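Local coordinates for flagellar motor switch protein fliG (Aquifex aeolicus, PDB 3HJL) that probably forms part of the rotor-mounted switch complex at the base of the flagellar motor, which governs the direction of flagellar rotation, at residues Glu38-Lys41 with Leu42-Leu45; Glu213-Glu216 with Leu217-Ser221; Val175-Leu178 with Ala179-Leu182; Lys277-Ser280 with Asn281-Lys284; Lys196-Gly199 with Thr200-Ala203. One frame throughout, in Å; residues are numbered along the deposited sequence.

Contact 1: Glu38-Lys41 with Leu42-Leu45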
loop_
_atom_site.group_PDB
_atom_site.type_symbol
_atom_site.label_atom_id
_atom_site.label_comp_id
_atom_site.label_asym_id
_atom_site.label_seq_id
_atom_site.Cartn_x
_atom_site.Cartn_y
_atom_site.Cartn_z
ATOM N N GLU A 38 -30.356 41.799 -26.298
ATOM C CA GLU A 38 -30.320 40.373 -26.621
ATOM C C GLU A 38 -29.035 39.708 -26.173
ATOM O O GLU A 38 -29.073 38.659 -25.517
ATOM C CB GLU A 38 -30.524 40.166 -28.122
ATOM C CG GLU A 38 -31.943 40.475 -28.561
ATOM C CD GLU A 38 -32.113 40.652 -30.060
ATOM O OE1 GLU A 38 -31.130 40.978 -30.745
ATOM O OE2 GLU A 38 -33.260 40.522 -30.546
ATOM N N LEU A 39 -27.901 40.322 -26.515
ATOM C CA LEU A 39 -26.588 39.837 -26.068
ATOM C C LEU A 39 -26.486 39.744 -24.540
ATOM O O LEU A 39 -25.932 38.776 -24.017
ATOM C CB LEU A 39 -25.462 40.725 -26.614
ATOM C CG LEU A 39 -25.127 40.569 -28.102
ATOM C CD1 LEU A 39 -24.340 41.772 -28.623
ATOM C CD2 LEU A 39 -24.356 39.273 -28.345
ATOM N N GLN A 40 -27.037 40.732 -23.833
ATOM C CA GLN A 40 -27.048 40.718 -22.359
ATOM C C GLN A 40 -27.985 39.656 -21.771
ATOM O O GLN A 40 -27.702 39.120 -20.703
ATOM C CB GLN A 40 -27.389 42.104 -21.783
ATOM C CG GLN A 40 -26.305 43.182 -22.000
ATOM C CD GLN A 40 -24.932 42.809 -21.437
ATOM O OE1 GLN A 40 -23.912 43.009 -22.101
ATOM N NE2 GLN A 40 -24.908 42.238 -20.232
ATOM N N LYS A 41 -29.112 39.387 -22.431
ATOM C CA LYS A 41 -29.978 38.287 -22.009
ATOM C C LYS A 41 -29.214 36.967 -22.141
ATOM O O LYS A 41 -29.247 36.139 -21.233
ATOM C CB LYS A 41 -31.287 38.231 -22.817
ATOM C CG LYS A 41 -32.339 39.255 -22.398
ATOM C CD LYS A 41 -33.743 38.910 -22.920
ATOM C CE LYS A 41 -33.879 39.076 -24.423
ATOM N NZ LYS A 41 -33.810 40.494 -24.859
ATOM N N LEU A 42 -28.491 36.796 -23.250
ATOM C CA LEU A 42 -27.673 35.598 -23.441
ATOM C C LEU A 42 -26.537 35.482 -22.420
ATOM O O LEU A 42 -26.284 34.388 -21.923
ATOM C CB LEU A 42 -27.148 35.500 -24.874
ATOM C CG LEU A 42 -28.229 35.129 -25.905
ATOM C CD1 LEU A 42 -27.762 35.375 -27.338
ATOM C CD2 LEU A 42 -28.686 33.678 -25.724
ATOM N N PHE A 43 -25.908 36.602 -22.050
ATOM C CA PHE A 43 -24.836 36.566 -21.032
ATOM C C PHE A 43 -25.392 36.220 -19.647
ATOM O O PHE A 43 -24.794 35.413 -18.927
ATOM C CB PHE A 43 -24.047 37.891 -20.957
ATOM C CG PHE A 43 -23.301 38.256 -22.231
ATOM C CD1 PHE A 43 -22.537 37.314 -22.924
ATOM C CD2 PHE A 43 -23.278 39.577 -22.672
ATOM C CE1 PHE A 43 -21.839 37.670 -24.078
ATOM C CE2 PHE A 43 -22.588 39.937 -23.827
ATOM C CZ PHE A 43 -21.866 38.984 -24.528
ATOM N N ALA A 44 -26.543 36.806 -19.290
ATOM C CA ALA A 44 -27.185 36.510 -18.003
ATOM C C ALA A 44 -27.623 35.042 -17.925
ATOM O O ALA A 44 -27.510 34.413 -16.874
ATOM C CB ALA A 44 -28.355 37.449 -17.750
ATOM N N LEU A 45 -28.087 34.494 -19.052
ATOM C CA LEU A 45 -28.421 33.063 -19.137
ATOM C C LEU A 45 -27.205 32.161 -18.853
ATOM O O LEU A 45 -27.321 31.188 -18.114
ATOM C CB LEU A 45 -29.024 32.717 -20.512
ATOM C CG LEU A 45 -30.462 33.182 -20.745
ATOM C CD1 LEU A 45 -30.786 33.202 -22.215
ATOM C CD2 LEU A 45 -31.449 32.323 -19.987
#

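Contact 2: Glu213-Glu216 with Leu217-Ser221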
loop_
_atom_site.group_PDB
_atom_site.type_symbol
_atom_site.label_atom_id
_atom_site.label_comp_id
_atom_site.label_asym_id
_atom_site.label_seq_id
_atom_site.Cartn_x
_atom_site.Cartn_y
_atom_site.Cartn_z
ATOM N N GLU A 213 -2.674 -19.608 34.071
ATOM C CA GLU A 213 -3.878 -18.772 34.172
ATOM C C GLU A 213 -3.743 -17.490 33.338
ATOM O O GLU A 213 -4.594 -17.199 32.498
ATOM C CB GLU A 213 -4.160 -18.407 35.631
ATOM C CG GLU A 213 -4.559 -19.588 36.517
ATOM C CD GLU A 213 -4.798 -19.184 37.968
ATOM O OE1 GLU A 213 -4.242 -18.150 38.405
ATOM O OE2 GLU A 213 -5.530 -19.914 38.678
ATOM N N THR A 214 -2.651 -16.756 33.551
ATOM C CA THR A 214 -2.384 -15.520 32.806
ATOM C C THR A 214 -2.087 -15.807 31.334
ATOM O O THR A 214 -2.661 -15.175 30.449
ATOM C CB THR A 214 -1.180 -14.745 33.395
ATOM O OG1 THR A 214 -1.391 -14.507 34.789
ATOM C CG2 THR A 214 -0.990 -13.411 32.677
ATOM N N ARG A 215 -1.161 -16.741 31.099
ATOM C CA ARG A 215 -0.744 -17.159 29.744
ATOM C C ARG A 215 -1.909 -17.552 28.835
ATOM O O ARG A 215 -1.961 -17.124 27.681
ATOM C CB ARG A 215 0.277 -18.317 29.836
ATOM C CG ARG A 215 0.307 -19.299 28.645
ATOM C CD ARG A 215 1.543 -20.191 28.659
ATOM N NE ARG A 215 1.946 -20.590 30.013
ATOM C CZ ARG A 215 1.598 -21.719 30.637
ATOM N NH1 ARG A 215 0.827 -22.652 30.060
ATOM N NH2 ARG A 215 2.039 -21.918 31.878
ATOM N N GLU A 216 -2.808 -18.390 29.346
ATOM C CA GLU A 216 -3.950 -18.879 28.562
ATOM C C GLU A 216 -5.022 -17.818 28.322
ATOM O O GLU A 216 -5.645 -17.812 27.260
ATOM C CB GLU A 216 -4.570 -20.121 29.213
ATOM C CG GLU A 216 -3.653 -21.339 29.203
ATOM C CD GLU A 216 -3.449 -21.898 27.813
ATOM O OE1 GLU A 216 -4.447 -22.359 27.226
ATOM O OE2 GLU A 216 -2.295 -21.881 27.309
ATOM N N LEU A 217 -5.249 -16.946 29.309
ATOM C CA LEU A 217 -6.206 -15.837 29.152
ATOM C C LEU A 217 -5.742 -14.807 28.113
ATOM O O LEU A 217 -6.565 -14.258 27.382
ATOM C CB LEU A 217 -6.526 -15.155 30.498
ATOM C CG LEU A 217 -7.733 -15.741 31.260
ATOM C CD1 LEU A 217 -7.614 -17.250 31.486
ATOM C CD2 LEU A 217 -7.941 -15.015 32.583
ATOM N N ILE A 218 -4.435 -14.556 28.045
ATOM C CA ILE A 218 -3.873 -13.648 27.034
ATOM C C ILE A 218 -4.023 -14.226 25.627
ATOM O O ILE A 218 -4.498 -13.543 24.719
ATOM C CB ILE A 218 -2.371 -13.342 27.290
ATOM C CG1 ILE A 218 -2.215 -12.419 28.499
ATOM C CG2 ILE A 218 -1.739 -12.674 26.072
ATOM C CD1 ILE A 218 -0.793 -12.259 28.954
ATOM N N LEU A 219 -3.610 -15.482 25.465
ATOM C CA LEU A 219 -3.663 -16.166 24.170
ATOM C C LEU A 219 -5.086 -16.292 23.628
ATOM O O LEU A 219 -5.313 -16.067 22.436
ATOM C CB LEU A 219 -3.014 -17.556 24.262
ATOM C CG LEU A 219 -1.485 -17.613 24.382
ATOM C CD1 LEU A 219 -1.028 -19.006 24.854
ATOM C CD2 LEU A 219 -0.844 -17.257 23.032
ATOM N N GLN A 220 -6.033 -16.636 24.507
ATOM C CA GLN A 220 -7.450 -16.776 24.135
ATOM C C GLN A 220 -7.999 -15.475 23.545
ATOM O O GLN A 220 -8.640 -15.492 22.499
ATOM C CB GLN A 220 -8.300 -17.184 25.353
ATOM C CG GLN A 220 -9.647 -17.829 25.008
ATOM C CD GLN A 220 -9.544 -19.306 24.578
ATOM O OE1 GLN A 220 -10.567 -19.978 24.407
ATOM N NE2 GLN A 220 -8.318 -19.812 24.421
ATOM N N SER A 221 -7.725 -14.361 24.222
ATOM C CA SER A 221 -8.136 -13.028 23.763
ATOM C C SER A 221 -7.486 -12.641 22.427
ATOM O O SER A 221 -8.129 -12.020 21.578
ATOM C CB SER A 221 -7.799 -11.979 24.831
ATOM O OG SER A 221 -8.182 -10.676 24.424
#

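Contact 3: Val175-Leu178 with Ala179-Leu182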
loop_
_atom_site.group_PDB
_atom_site.type_symbol
_atom_site.label_atom_id
_atom_site.label_comp_id
_atom_site.label_asym_id
_atom_site.label_seq_id
_atom_site.Cartn_x
_atom_site.Cartn_y
_atom_site.Cartn_z
ATOM N N VAL A 175 4.280 14.931 -7.910
ATOM C CA VAL A 175 5.119 15.293 -6.781
ATOM C C VAL A 175 4.671 14.576 -5.503
ATOM O O VAL A 175 5.511 14.102 -4.741
ATOM C CB VAL A 175 5.153 16.828 -6.571
ATOM C CG1 VAL A 175 5.809 17.167 -5.234
ATOM C CG2 VAL A 175 5.907 17.501 -7.732
ATOM N N LYS A 176 3.351 14.493 -5.302
ATOM C CA LYS A 176 2.742 13.716 -4.213
ATOM C C LYS A 176 3.229 12.269 -4.236
ATOM O O LYS A 176 3.682 11.751 -3.224
ATOM C CB LYS A 176 1.212 13.731 -4.333
ATOM C CG LYS A 176 0.477 13.152 -3.110
ATOM C CD LYS A 176 -0.991 12.851 -3.417
ATOM C CE LYS A 176 -1.639 12.092 -2.277
ATOM N NZ LYS A 176 -3.084 11.837 -2.518
ATOM N N GLU A 177 3.156 11.643 -5.402
ATOM C CA GLU A 177 3.641 10.276 -5.588
ATOM C C GLU A 177 5.145 10.152 -5.299
ATOM O O GLU A 177 5.567 9.193 -4.683
ATOM C CB GLU A 177 3.319 9.790 -7.011
ATOM C CG GLU A 177 3.849 8.381 -7.372
ATOM C CD GLU A 177 3.350 7.287 -6.440
ATOM O OE1 GLU A 177 2.264 7.465 -5.862
ATOM O OE2 GLU A 177 4.028 6.241 -6.318
ATOM N N LEU A 178 5.921 11.139 -5.742
ATOM C CA LEU A 178 7.377 11.231 -5.459
ATOM C C LEU A 178 7.605 11.260 -3.919
ATOM O O LEU A 178 8.451 10.545 -3.380
ATOM C CB LEU A 178 7.937 12.527 -6.098
ATOM C CG LEU A 178 9.241 12.610 -6.894
ATOM C CD1 LEU A 178 9.289 11.606 -8.058
ATOM C CD2 LEU A 178 9.383 14.036 -7.432
ATOM N N ALA A 179 6.788 12.049 -3.232
ATOM C CA ALA A 179 6.887 12.230 -1.799
ATOM C C ALA A 179 6.510 10.963 -1.035
ATOM O O ALA A 179 7.180 10.608 -0.072
ATOM C CB ALA A 179 6.012 13.417 -1.369
ATOM N N GLN A 180 5.462 10.275 -1.488
ATOM C CA GLN A 180 5.037 9.009 -0.885
ATOM C C GLN A 180 6.064 7.878 -1.073
ATOM O O GLN A 180 6.263 7.070 -0.168
ATOM C CB GLN A 180 3.656 8.587 -1.409
ATOM C CG GLN A 180 2.530 9.546 -1.008
ATOM C CD GLN A 180 1.130 8.960 -1.167
ATOM O OE1 GLN A 180 0.465 9.175 -2.176
ATOM N NE2 GLN A 180 0.694 8.210 -0.178
ATOM N N ILE A 181 6.696 7.817 -2.244
ATOM C CA ILE A 181 7.805 6.865 -2.495
ATOM C C ILE A 181 9.010 7.169 -1.588
ATOM O O ILE A 181 9.714 6.250 -1.150
ATOM C CB ILE A 181 8.267 6.886 -3.995
ATOM C CG1 ILE A 181 7.195 6.269 -4.908
ATOM C CG2 ILE A 181 9.623 6.139 -4.198
ATOM C CD1 ILE A 181 6.901 4.792 -4.639
ATOM N N LEU A 182 9.235 8.453 -1.320
ATOM C CA LEU A 182 10.327 8.899 -0.451
ATOM C C LEU A 182 9.999 8.502 1.010
ATOM O O LEU A 182 10.876 8.013 1.728
ATOM C CB LEU A 182 10.558 10.426 -0.603
ATOM C CG LEU A 182 11.936 10.994 -0.178
ATOM C CD1 LEU A 182 12.265 12.341 -0.848
ATOM C CD2 LEU A 182 12.034 11.128 1.340
#

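Contact 4: Lys277-Ser280 with Asn281-Lys284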
loop_
_atom_site.group_PDB
_atom_site.type_symbol
_atom_site.label_atom_id
_atom_site.label_comp_id
_atom_site.label_asym_id
_atom_site.label_seq_id
_atom_site.Cartn_x
_atom_site.Cartn_y
_atom_site.Cartn_z
ATOM N N LYS A 277 17.626 -39.276 22.491
ATOM C CA LYS A 277 16.518 -39.157 23.436
ATOM C C LYS A 277 15.373 -40.114 23.086
ATOM O O LYS A 277 14.785 -40.733 23.975
ATOM C CB LYS A 277 16.016 -37.714 23.472
ATOM C CG LYS A 277 15.054 -37.434 24.584
ATOM C CD LYS A 277 15.214 -36.029 25.147
ATOM C CE LYS A 277 14.415 -35.848 26.423
ATOM N NZ LYS A 277 14.861 -36.745 27.532
ATOM N N PHE A 278 15.076 -40.237 21.790
ATOM C CA PHE A 278 14.060 -41.180 21.305
ATOM C C PHE A 278 14.590 -42.618 21.258
ATOM O O PHE A 278 13.950 -43.527 21.782
ATOM C CB PHE A 278 13.529 -40.767 19.926
ATOM C CG PHE A 278 12.493 -39.674 19.976
ATOM C CD1 PHE A 278 11.188 -39.961 20.363
ATOM C CD2 PHE A 278 12.807 -38.368 19.600
ATOM C CE1 PHE A 278 10.223 -38.965 20.398
ATOM C CE2 PHE A 278 11.836 -37.361 19.627
ATOM C CZ PHE A 278 10.550 -37.660 20.021
ATOM N N LEU A 279 15.766 -42.799 20.652
ATOM C CA LEU A 279 16.404 -44.121 20.513
ATOM C C LEU A 279 16.662 -44.856 21.837
ATOM O O LEU A 279 16.523 -46.078 21.900
ATOM C CB LEU A 279 17.725 -44.003 19.741
ATOM C CG LEU A 279 17.626 -43.626 18.263
ATOM C CD1 LEU A 279 18.995 -43.224 17.741
ATOM C CD2 LEU A 279 17.025 -44.768 17.427
ATOM N N SER A 280 17.022 -44.117 22.884
ATOM C CA SER A 280 17.295 -44.716 24.199
ATOM C C SER A 280 16.040 -45.202 24.926
ATOM O O SER A 280 16.154 -45.918 25.917
ATOM C CB SER A 280 18.023 -43.722 25.099
ATOM O OG SER A 280 17.191 -42.620 25.401
ATOM N N ASN A 281 14.863 -44.773 24.468
ATOM C CA ASN A 281 13.583 -45.190 25.048
ATOM C C ASN A 281 12.861 -46.290 24.253
ATOM O O ASN A 281 11.784 -46.739 24.653
ATOM C CB ASN A 281 12.687 -43.963 25.244
ATOM C CG ASN A 281 13.127 -43.105 26.429
ATOM O OD1 ASN A 281 13.244 -43.597 27.548
ATOM N ND2 ASN A 281 13.368 -41.822 26.183
ATOM N N MET A 282 13.461 -46.731 23.146
ATOM C CA MET A 282 12.964 -47.893 22.396
ATOM C C MET A 282 13.686 -49.136 22.916
ATOM O O MET A 282 14.597 -49.036 23.744
ATOM C CB MET A 282 13.271 -47.752 20.899
ATOM C CG MET A 282 12.799 -46.466 20.253
ATOM S SD MET A 282 13.321 -46.381 18.537
ATOM C CE MET A 282 12.953 -44.669 18.154
ATOM N N SER A 283 13.284 -50.302 22.415
ATOM C CA SER A 283 13.982 -51.546 22.714
ATOM C C SER A 283 15.253 -51.598 21.861
ATOM O O SER A 283 15.390 -50.846 20.886
ATOM C CB SER A 283 13.088 -52.753 22.408
ATOM O OG SER A 283 12.692 -52.749 21.048
ATOM N N LYS A 284 16.178 -52.468 22.250
ATOM C CA LYS A 284 17.455 -52.652 21.549
ATOM C C LYS A 284 17.254 -52.951 20.058
ATOM O O LYS A 284 17.895 -52.340 19.205
ATOM C CB LYS A 284 18.245 -53.795 22.219
ATOM C CG LYS A 284 19.626 -54.091 21.628
ATOM C CD LYS A 284 20.316 -55.219 22.393
ATOM C CE LYS A 284 21.613 -55.658 21.721
ATOM N NZ LYS A 284 21.384 -56.241 20.365
#

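Contact 5: Lys196-Gly199 with Thr200-Ala203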
loop_
_atom_site.group_PDB
_atom_site.type_symbol
_atom_site.label_atom_id
_atom_site.label_comp_id
_atom_site.label_asym_id
_atom_site.label_seq_id
_atom_site.Cartn_x
_atom_site.Cartn_y
_atom_site.Cartn_z
ATOM N N LYS A 196 16.691 -7.098 13.557
ATOM C CA LYS A 196 15.616 -8.023 13.204
ATOM C C LYS A 196 15.246 -8.803 14.452
ATOM O O LYS A 196 16.121 -9.241 15.192
ATOM C CB LYS A 196 16.055 -8.976 12.082
ATOM C CG LYS A 196 16.158 -8.317 10.712
ATOM C CD LYS A 196 14.791 -8.216 10.040
ATOM C CE LYS A 196 14.849 -7.435 8.719
ATOM N NZ LYS A 196 15.176 -5.991 8.906
ATOM N N LEU A 197 13.951 -8.984 14.673
ATOM C CA LEU A 197 13.453 -9.573 15.908
ATOM C C LEU A 197 12.281 -10.500 15.598
ATOM O O LEU A 197 11.370 -10.118 14.875
ATOM C CB LEU A 197 13.039 -8.432 16.867
ATOM C CG LEU A 197 12.448 -8.797 18.231
ATOM C CD1 LEU A 197 13.031 -7.933 19.338
ATOM C CD2 LEU A 197 10.921 -8.717 18.213
ATOM N N GLU A 198 12.326 -11.725 16.117
ATOM C CA GLU A 198 11.253 -12.696 15.898
ATOM C C GLU A 198 10.230 -12.540 17.016
ATOM O O GLU A 198 10.267 -13.252 18.020
ATOM C CB GLU A 198 11.804 -14.126 15.826
ATOM C CG GLU A 198 10.790 -15.153 15.342
ATOM C CD GLU A 198 11.397 -16.534 15.121
ATOM O OE1 GLU A 198 11.160 -17.106 14.037
ATOM O OE2 GLU A 198 12.125 -17.042 16.009
ATOM N N GLY A 199 9.334 -11.579 16.830
ATOM C CA GLY A 199 8.311 -11.229 17.820
ATOM C C GLY A 199 7.451 -12.363 18.352
ATOM O O GLY A 199 7.136 -12.394 19.546
ATOM N N THR A 200 7.050 -13.280 17.469
ATOM C CA THR A 200 6.285 -14.470 17.879
ATOM C C THR A 200 7.079 -15.335 18.873
ATOM O O THR A 200 6.509 -15.865 19.830
ATOM C CB THR A 200 5.872 -15.329 16.662
ATOM O OG1 THR A 200 7.005 -15.535 15.812
ATOM C CG2 THR A 200 4.787 -14.635 15.871
ATOM N N ALA A 201 8.395 -15.428 18.661
ATOM C CA ALA A 201 9.292 -16.167 19.553
ATOM C C ALA A 201 9.461 -15.465 20.897
ATOM O O ALA A 201 9.379 -16.101 21.945
ATOM C CB ALA A 201 10.658 -16.377 18.889
ATOM N N VAL A 202 9.716 -14.160 20.857
ATOM C CA VAL A 202 9.869 -13.352 22.079
ATOM C C VAL A 202 8.581 -13.403 22.928
ATOM O O VAL A 202 8.640 -13.647 24.134
ATOM C CB VAL A 202 10.245 -11.886 21.738
ATOM C CG1 VAL A 202 10.268 -11.019 22.996
ATOM C CG2 VAL A 202 11.618 -11.823 21.003
ATOM N N ALA A 203 7.430 -13.237 22.271
ATOM C CA ALA A 203 6.116 -13.346 22.920
ATOM C C ALA A 203 5.884 -14.740 23.525
ATOM O O ALA A 203 5.319 -14.867 24.613
ATOM C CB ALA A 203 5.001 -13.015 21.917
#

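Contact 1: Glu38-Lys41 with Leu42-Leu45
The ring of F43 is met from two directions by the turn of helix that precedes it. Over one face lies the backbone O of L39, 3.0 Å above the ring plane and displaced toward the rim, where CD2 of F43 is its closest ring atom. At the edge, in the plane of the ring, stands the amide carbon of Q40, with CD of Q40 3.8 Å from CD2 of F43. The amide plane is turned 61° from that of the ring, so the two flat groups meet at a slant rather than stack. Two torsions bring this about: F43 holds CG beside its own backbone N (chi1 -63°), which lays the ring back over the carbonyl of L39, and Q40 bends at chi2 (-57°) toward it. CB of L39 adds an apolar touch, 4.1 Å from CE2 of F43. The same O of L39 also accepts the N-H of F43, at 2.9 Å from N. Similar i to i+4 backbone bonds link L42 to E38, A44 to Q40 and L45 to K41. E38 turns the other way, its OE1 bonded to N of S35 near the start of helix 36-47. L42 and L45 seat this helix on helix 7-21, through L19 and through L9, A12 and A16 respectively, while L39 and L42 both reach L34 in the preceding loop.

Contact 2: Glu213-Glu216 with Leu217-Ser221
E213 meets L217 through its backbone: O of E213 accepts the N-H of L217 at 3.3 Å from N, and CD1 of L217 folds back to 3.2 Å from the same O of E213. One residue on, T214 O receives I218 N at 3.1 Å, almost straight on to the carbonyl. Here the side chains run alongside each other, CG2 of T214 lying 3.9 Å from CD1 of I218. OG1 of T214 stands beside the backbone N (chi1 -55°), which turns it to the helix start, where it is hydrogen-bonded to OD1 of D211, and leaves CG2 to run beside I218. R215 repeats the parallel arrangement: its CG lies 4.0 Å from CD1 of L219, while NE makes weak bonds to the backbone oxygens of L207 and L210. E216 instead bends at chi2 (-69°), bringing OE2 across to 4.0 Å from CD1 of L219; that oxygen forms a salt bridge with R234. The backbone O of E216 takes the N-H of Q220 at 3.0 Å from N. L219 is buried against L207 of helix 199-209 and I233, R234 and M237 of helix 227-237. This is regular alpha-helical i to i+4 pairing, in a helical array consistent with the protein's armadillo-type superhelix.

Contact 3: Val175-Leu178 with Ala179-Leu182
Two side-chain pairs, K176 with Q180 and E177 with I181, form the inner shell of this helical contact. K176 and Q180 lie alongside each other and point the same way, with CE of K176 3.6 Å from OE1 of Q180, so the lysine offers the methylene next to its ammonium group to the amide oxygen. The lysine chain is fully extended, its CG anti to the backbone N (chi1 -170°), and this carries it along the glutamine. E177 behaves differently: a bend at chi2 (58°) brings the carboxylate across to I181, where OE2 of E177 approaches CG1 of I181 at 3.5 Å and CD1 of I181 almost as closely. This is a polar oxygen resting on an aliphatic flank rather than a polar bond.

Behind these pairs stands the backbone that sets their spacing. O of K176 accepts the N-H of Q180 at 2.9 Å from N, and O of E177 that of I181 at 3.0 Å from N; A179 pairs likewise with V175, and L182 with L178. The methyl of A179 packs on its own helix, CB lying 3.4 Å from O of K176. The small side chain of A179 faces I109 and I113 of helix 93-114 and F136 of helix 130-137. L178 touches T132 on that second helix, its side chain about 12 Å from that of R163 of the EHPQR motif. Further out, K176 meets D105 and Q180 meets I109 on helix 93-114, V175 reaches V170 and Q139 in loops, and L182 closes on F136 and on L121, L124 and L125 of helix 118-125.

Contact 4: Lys277-Ser280 with Asn281-Lys284
A type I beta turn from L279 to M282 follows on helix 272-279, and N281 and M282 contact K277, F278 and L279. N281 N bonds to O of F278 at 3.1 Å, an i to i+3 bond whose donor stands well above the carbonyl plane, 56° out of it. The turn itself is closed by a weak bond from M282 N to L279 O, 3.4 Å long. O of K277 is reached by a side chain instead: ND2 of N281 lies 2.8 Å from it in a weak bond bent to 127° at the hydrogen. The same ND2 is hydrogen-bonded to OD2 of D248 at the start of helix 248-255. An alanine here would remove the amide, and is likely to leave the K277 carbonyl and the D248 carboxylate without the group that joins them. The turn thus links two consecutive helices of the C-terminal domain, with S283 as N-cap of helix 284-296, its OG bonded to N of A286. M282, extended beyond CG, runs back to place CE 4.1 Å from CD2 of L279 and 4.3 Å from CB of F278. L279 and M282 share F290 as a neighbour, while F278 and M282 both touch L263 of helix 260-268.

Contact 5: Lys196-Gly199 with Thr200-Ala203
The backbone O of E198 is gripped by two amides of the helix that follows it. V202 N lies 3.0 Å from O of E198 in the carbonyl plane, with a nearly straight N-H...O angle of 165°. A201 N comes to 2.9 Å from the same O of E198, but its bond is bent and weak, so V202 supplies the firmer hold. The next carbonyl continues the pattern, O of G199 accepting the N-H of A203 at 2.9 Å from N.

The side chain of E198 spreads over the first turn. CG is anti to the backbone N (chi1 -169°) and the chain stays extended beyond it, which carries the carboxylate past A201: OE2 of E198 is 3.3 Å from CB of A201. Closer to the backbone, CG of E198 is 3.8 Å from OG1 of T200, the two side chains meeting at a slant. The other carboxylate oxygen, OE1, forms a salt bridge with NZ of K236 on helix 227-237, and T200 touches K236 and R232 of that same helix. A negative charge beside the start of a helix is probably also favoured by the helix dipole. Ahead of the helix, L197 of the loop meets V202 nearly at right angles, CG of L197 lying 4.2 Å from CG2 of V202.

E198 is at once the centre of an inverse gamma turn, with a weak bond from G199 N to L197 O, and the N-cap residue of helix 199-209. This is the geometry of an alpha-helix start, where an extended linker after helix 172-193 tightens sharply and winds into the first helical turn.

How the contacts relate
Along the chain the order is contact 1, contact 3, contact 5, contact 2 and contact 4, so the series runs the length of an elongated molecule built of helices, with no strands. Contact 1 lies in the N-terminal domain, contact 3 in the middle domain and contact 4 in the C-terminal domain; the centres of contacts 1 and 4 are about 104 Å apart. Contacts 5 and 2 are the closest pair, about 7 Å between nearest atoms, at the start of helix 199-209 and on helix 212-225, which follow each other in the chain. Contacts 3 and 5 are about 16 Å apart at nearest atoms, across the linker after helix 172-193. None touches another: they sample separate helices of this extended motor protein.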